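Local coordinates for uncharacterized protein YhfS (PDB 4J8L) that is of unknown function but carries pyridoxal phosphate covalently attached to a lysine, and is tentatively assigned a cysteine synthase activity, at residues A65-A78 and G202-I216. Residues are numbered along the deposited sequence; the frame is centred on the assembly and turned at random.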
loop_
_atom_site.group_PDB
_atom_site.type_symbol
_atom_site.label_atom_id
_atom_site.label_comp_id
_atom_site.label_asym_id
_atom_site.label_seq_id
_atom_site.Cartn_x
_atom_site.Cartn_y
_atom_site.Cartn_z
ATOM N N ALA A 65 -5.716 -16.719 2.387
ATOM C CA ALA A 65 -4.729 -17.246 1.463
ATOM C C ALA A 65 -4.181 -18.567 1.979
ATOM O O ALA A 65 -4.346 -18.909 3.150
ATOM C CB ALA A 65 -3.596 -16.241 1.272
ATOM N N GLN A 66 -3.537 -19.312 1.092
ATOM C CA GLN A 66 -2.957 -20.589 1.459
ATOM C C GLN A 66 -1.723 -20.433 2.340
ATOM O O GLN A 66 -1.486 -21.247 3.241
ATOM C CB GLN A 66 -2.586 -21.350 0.202
ATOM C CG GLN A 66 -3.795 -21.801 -0.590
ATOM C CD GLN A 66 -3.425 -22.589 -1.819
ATOM O OE1 GLN A 66 -2.303 -22.504 -2.310
ATOM N NE2 GLN A 66 -4.368 -23.379 -2.321
ATOM N N ALA A 67 -0.942 -19.393 2.075
ATOM C CA ALA A 67 0.367 -19.261 2.699
ATOM C C ALA A 67 0.861 -17.815 2.697
ATOM O O ALA A 67 0.301 -16.952 2.019
ATOM C CB ALA A 67 1.372 -20.156 1.993
ATOM N N ALA A 68 1.912 -17.558 3.469
ATOM C CA ALA A 68 2.553 -16.248 3.465
ATOM C C ALA A 68 4.033 -16.348 3.807
ATOM O O ALA A 68 4.477 -17.306 4.439
ATOM C CB ALA A 68 1.849 -15.298 4.437
ATOM N N ALA A 69 4.802 -15.357 3.370
ATOM C CA ALA A 69 6.205 -15.263 3.751
ATOM C C ALA A 69 6.548 -13.823 4.061
ATOM O O ALA A 69 6.219 -12.926 3.287
ATOM C CB ALA A 69 7.108 -15.784 2.635
ATOM N N LEU A 70 7.210 -13.601 5.190
ATOM C CA LEU A 70 7.784 -12.289 5.475
ATOM C C LEU A 70 9.178 -12.248 4.852
ATOM O O LEU A 70 9.906 -13.252 4.873
ATOM C CB LEU A 70 7.848 -12.052 6.995
ATOM C CG LEU A 70 6.480 -11.972 7.682
ATOM C CD1 LEU A 70 6.629 -11.816 9.210
ATOM C CD2 LEU A 70 5.681 -10.816 7.111
ATOM N N VAL A 71 9.534 -11.110 4.257
ATOM C CA VAL A 71 10.808 -10.974 3.557
ATOM C C VAL A 71 11.480 -9.636 3.894
ATOM O O VAL A 71 10.825 -8.677 4.325
ATOM C CB VAL A 71 10.639 -11.042 2.019
ATOM C CG1 VAL A 71 9.996 -12.372 1.591
ATOM C CG2 VAL A 71 9.806 -9.863 1.532
ATOM N N GLN A 72 12.789 -9.579 3.689
ATOM C CA GLN A 72 13.535 -8.337 3.818
ATOM C C GLN A 72 13.233 -7.412 2.641
ATOM O O GLN A 72 12.759 -7.853 1.578
ATOM C CB GLN A 72 15.042 -8.609 3.860
ATOM C CG GLN A 72 15.487 -9.529 4.995
ATOM C CD GLN A 72 15.512 -8.825 6.354
ATOM O OE1 GLN A 72 14.963 -7.722 6.531
ATOM N NE2 GLN A 72 16.165 -9.460 7.325
ATOM N N GLY A 73 13.517 -6.127 2.823
ATOM C CA GLY A 73 13.322 -5.168 1.748
ATOM C C GLY A 73 11.937 -4.541 1.683
ATOM O O GLY A 73 11.626 -3.822 0.726
ATOM N N ALA A 74 11.118 -4.793 2.702
ATOM C CA ALA A 74 9.787 -4.197 2.795
ATOM C C ALA A 74 8.977 -4.400 1.512
ATOM O O ALA A 74 8.965 -5.502 0.962
ATOM C CB ALA A 74 9.891 -2.706 3.185
ATOM N N GLY A 75 8.321 -3.355 1.017
ATOM C CA GLY A 75 7.422 -3.518 -0.116
ATOM C C GLY A 75 8.137 -3.880 -1.404
ATOM O O GLY A 75 7.673 -4.718 -2.168
ATOM N N THR A 76 9.268 -3.233 -1.644
ATOM C CA THR A 76 10.076 -3.508 -2.822
ATOM C C THR A 76 10.596 -4.947 -2.778
ATOM O O THR A 76 10.575 -5.660 -3.788
ATOM C CB THR A 76 11.244 -2.516 -2.919
ATOM O OG1 THR A 76 10.725 -1.187 -3.045
ATOM C CG2 THR A 76 12.115 -2.828 -4.125
ATOM N N GLY A 77 11.038 -5.384 -1.604
ATOM C CA GLY A 77 11.497 -6.760 -1.444
ATOM C C GLY A 77 10.394 -7.774 -1.707
ATOM O O GLY A 77 10.634 -8.843 -2.298
ATOM N N ALA A 78 9.178 -7.448 -1.274
ATOM C CA ALA A 78 8.042 -8.348 -1.473
ATOM C C ALA A 78 7.704 -8.489 -2.961
ATOM O O ALA A 78 7.445 -9.587 -3.457
ATOM C CB ALA A 78 6.824 -7.861 -0.687
ATOM N N GLY A 202 11.948 -2.416 7.279
ATOM C CA GLY A 202 12.536 -3.424 6.412
ATOM C C GLY A 202 11.747 -4.682 6.100
ATOM O O GLY A 202 12.187 -5.504 5.299
ATOM N N VAL A 203 10.586 -4.844 6.725
ATOM C CA VAL A 203 9.832 -6.087 6.607
ATOM C C VAL A 203 8.664 -5.963 5.643
ATOM O O VAL A 203 7.831 -5.067 5.771
ATOM C CB VAL A 203 9.331 -6.553 7.987
ATOM C CG1 VAL A 203 8.588 -7.892 7.863
ATOM C CG2 VAL A 203 10.514 -6.676 8.932
ATOM N N GLY A 204 8.631 -6.862 4.659
ATOM C CA GLY A 204 7.532 -6.924 3.712
ATOM C C GLY A 204 6.841 -8.267 3.802
ATOM O O GLY A 204 7.353 -9.188 4.429
ATOM N N ALA A 205 5.668 -8.375 3.186
ATOM C CA ALA A 205 4.913 -9.624 3.207
ATOM C C ALA A 205 4.493 -10.027 1.807
ATOM O O ALA A 205 4.067 -9.187 1.022
ATOM C CB ALA A 205 3.680 -9.475 4.102
ATOM N N VAL A 206 4.613 -11.318 1.499
ATOM C CA VAL A 206 3.993 -11.872 0.300
ATOM C C VAL A 206 2.946 -12.858 0.795
ATOM O O VAL A 206 3.248 -13.715 1.615
ATOM C CB VAL A 206 5.002 -12.600 -0.586
ATOM C CG1 VAL A 206 4.333 -13.077 -1.874
ATOM C CG2 VAL A 206 6.170 -11.677 -0.929
ATOM N N VAL A 207 1.711 -12.728 0.319
ATOM C CA VAL A 207 0.616 -13.539 0.848
ATOM C C VAL A 207 -0.170 -14.119 -0.324
ATOM O O VAL A 207 -0.601 -13.381 -1.204
ATOM C CB VAL A 207 -0.338 -12.683 1.720
ATOM C CG1 VAL A 207 -1.429 -13.561 2.340
ATOM C CG2 VAL A 207 0.433 -11.922 2.823
ATOM N N GLY A 208 -0.349 -15.433 -0.353
ATOM C CA GLY A 208 -1.123 -16.029 -1.427
ATOM C C GLY A 208 -0.946 -17.523 -1.583
ATOM O O GLY A 208 -0.860 -18.251 -0.603
ATOM N N ASP A 209 -0.886 -17.972 -2.830
ATOM C CA ASP A 209 -0.849 -19.400 -3.145
ATOM C C ASP A 209 0.423 -20.083 -2.649
ATOM O O ASP A 209 1.526 -19.541 -2.773
ATOM C CB ASP A 209 -0.993 -19.604 -4.656
ATOM C CG ASP A 209 -2.354 -19.180 -5.180
ATOM O OD1 ASP A 209 -3.266 -18.890 -4.373
ATOM O OD2 ASP A 209 -2.519 -19.155 -6.416
ATOM N N ALA A 210 0.258 -21.286 -2.103
ATOM C CA ALA A 210 1.363 -22.050 -1.534
ATOM C C ALA A 210 2.491 -22.347 -2.525
ATOM O O ALA A 210 3.666 -22.299 -2.156
ATOM C CB ALA A 210 0.842 -23.356 -0.918
ATOM N N ASP A 211 2.154 -22.665 -3.772
ATOM C CA ASP A 211 3.217 -22.971 -4.728
ATOM C C ASP A 211 4.139 -21.758 -4.923
ATOM O O ASP A 211 5.359 -21.902 -4.980
ATOM C CB ASP A 211 2.691 -23.562 -6.050
ATOM C CG ASP A 211 1.738 -22.641 -6.800
ATOM O OD1 ASP A 211 1.352 -21.575 -6.291
ATOM O OD2 ASP A 211 1.347 -23.015 -7.925
ATOM N N VAL A 212 3.561 -20.566 -4.966
ATOM C CA VAL A 212 4.375 -19.357 -5.080
ATOM C C VAL A 212 5.186 -19.078 -3.808
ATOM O O VAL A 212 6.394 -18.834 -3.871
ATOM C CB VAL A 212 3.520 -18.122 -5.401
ATOM C CG1 VAL A 212 4.410 -16.883 -5.504
ATOM C CG2 VAL A 212 2.743 -18.350 -6.682
ATOM N N ILE A 213 4.520 -19.110 -2.657
ATOM C CA ILE A 213 5.187 -18.860 -1.382
ATOM C C ILE A 213 6.317 -19.863 -1.139
ATOM O O ILE A 213 7.389 -19.488 -0.660
ATOM C CB ILE A 213 4.188 -18.904 -0.213
ATOM C CG1 ILE A 213 3.109 -17.832 -0.405
ATOM C CG2 ILE A 213 4.902 -18.706 1.138
ATOM C CD1 ILE A 213 3.661 -16.422 -0.558
ATOM N N ASN A 214 6.078 -21.131 -1.474
ATOM C CA ASN A 214 7.107 -22.151 -1.310
ATOM C C ASN A 214 8.331 -21.855 -2.178
ATOM O O ASN A 214 9.466 -22.069 -1.750
ATOM C CB ASN A 214 6.570 -23.553 -1.627
ATOM C CG ASN A 214 5.646 -24.085 -0.551
ATOM O OD1 ASN A 214 5.691 -23.649 0.598
ATOM N ND2 ASN A 214 4.810 -25.051 -0.920
ATOM N N ARG A 215 8.105 -21.344 -3.386
ATOM C CA ARG A 215 9.228 -20.986 -4.246
ATOM C C ARG A 215 10.023 -19.835 -3.642
ATOM O O ARG A 215 11.249 -19.785 -3.751
ATOM C CB ARG A 215 8.770 -20.640 -5.669
ATOM C CG ARG A 215 8.314 -21.862 -6.462
ATOM C CD ARG A 215 8.326 -21.617 -7.967
ATOM N NE ARG A 215 7.292 -20.680 -8.389
ATOM C CZ ARG A 215 6.040 -21.033 -8.671
ATOM N NH1 ARG A 215 5.668 -22.299 -8.561
ATOM N NH2 ARG A 215 5.159 -20.118 -9.052
ATOM N N ILE A 216 9.319 -18.913 -2.998
ATOM C CA ILE A 216 9.986 -17.809 -2.332
ATOM C C ILE A 216 10.805 -18.320 -1.147
ATOM O O ILE A 216 11.989 -18.007 -1.014
ATOM C CB ILE A 216 8.976 -16.753 -1.864
ATOM C CG1 ILE A 216 8.324 -16.075 -3.072
ATOM C CG2 ILE A 216 9.648 -15.727 -0.951
ATOM C CD1 ILE A 216 7.255 -15.064 -2.706
HETATM O O HOH W 1 -4.045 -18.403 -1.726
HETATM O O HOH W 2 -0.719 -23.404 -4.481
#
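A classic beta bulge sets two residues, Gln66 and Ala67, against the single Gly208 at the start of an antiparallel strand pair. Ala67 N donates to Gly208 O, a bent bond of 134°, and Gly208 N returns one to Ala67 O. The backbone angles of Gly208 suit only glycine. The bulge also brings the Gln66 side chain to the first turn of helix 210-216. Its extended chain places Gln66 OE1 2.8 Å from Ala210 N. That bond is nearly straight (171°) and lies in the carbonyl plane of the amide. A water donates to the same OE1 and accepts from Asp211 N, so two bonds grip this oxygen. A second water joins Gln66 N to Asp209 OD1, while Asp209 OD2 is bonded to Asn188 ND2.

Beyond the bulge, Ala69 pairs with Val206 and Val71 with Gly204, two backbone bonds each. Ile213 reaches from the helix onto Ala67, Ala68 and Ala69. Ile213 CG1 lies 3.8 Å from Ala67 CB. Ile213 CG2, anti to the backbone N, comes 3.6 Å from Ala68 O and 4.0 Å from Ala69 CB. With an alanine here, CB could still touch Ala67, but the loss of CG2 would probably open a gap over Ala68 O and the methyl of Ala69. On the same face of the sheet as Ala69, Ala78 CB packs 3.9 Å from Val206 CG2. Toward the far end, Gly204 has no room for a side chain, because a CB would clash with Ala74 O.

Strand 67-72 is an outermost strand of the seven-stranded mixed sheet, and 203-208 joins it to 189-193. Helix 50-62 packs on Ala68 and Leu70, while Ile216 meets helix 74-86 on the other face. Near the start of that helix, Gly75 N and Thr76 OG1 bind phosphate oxygens of the pyridoxal phosphate-modified Lys196.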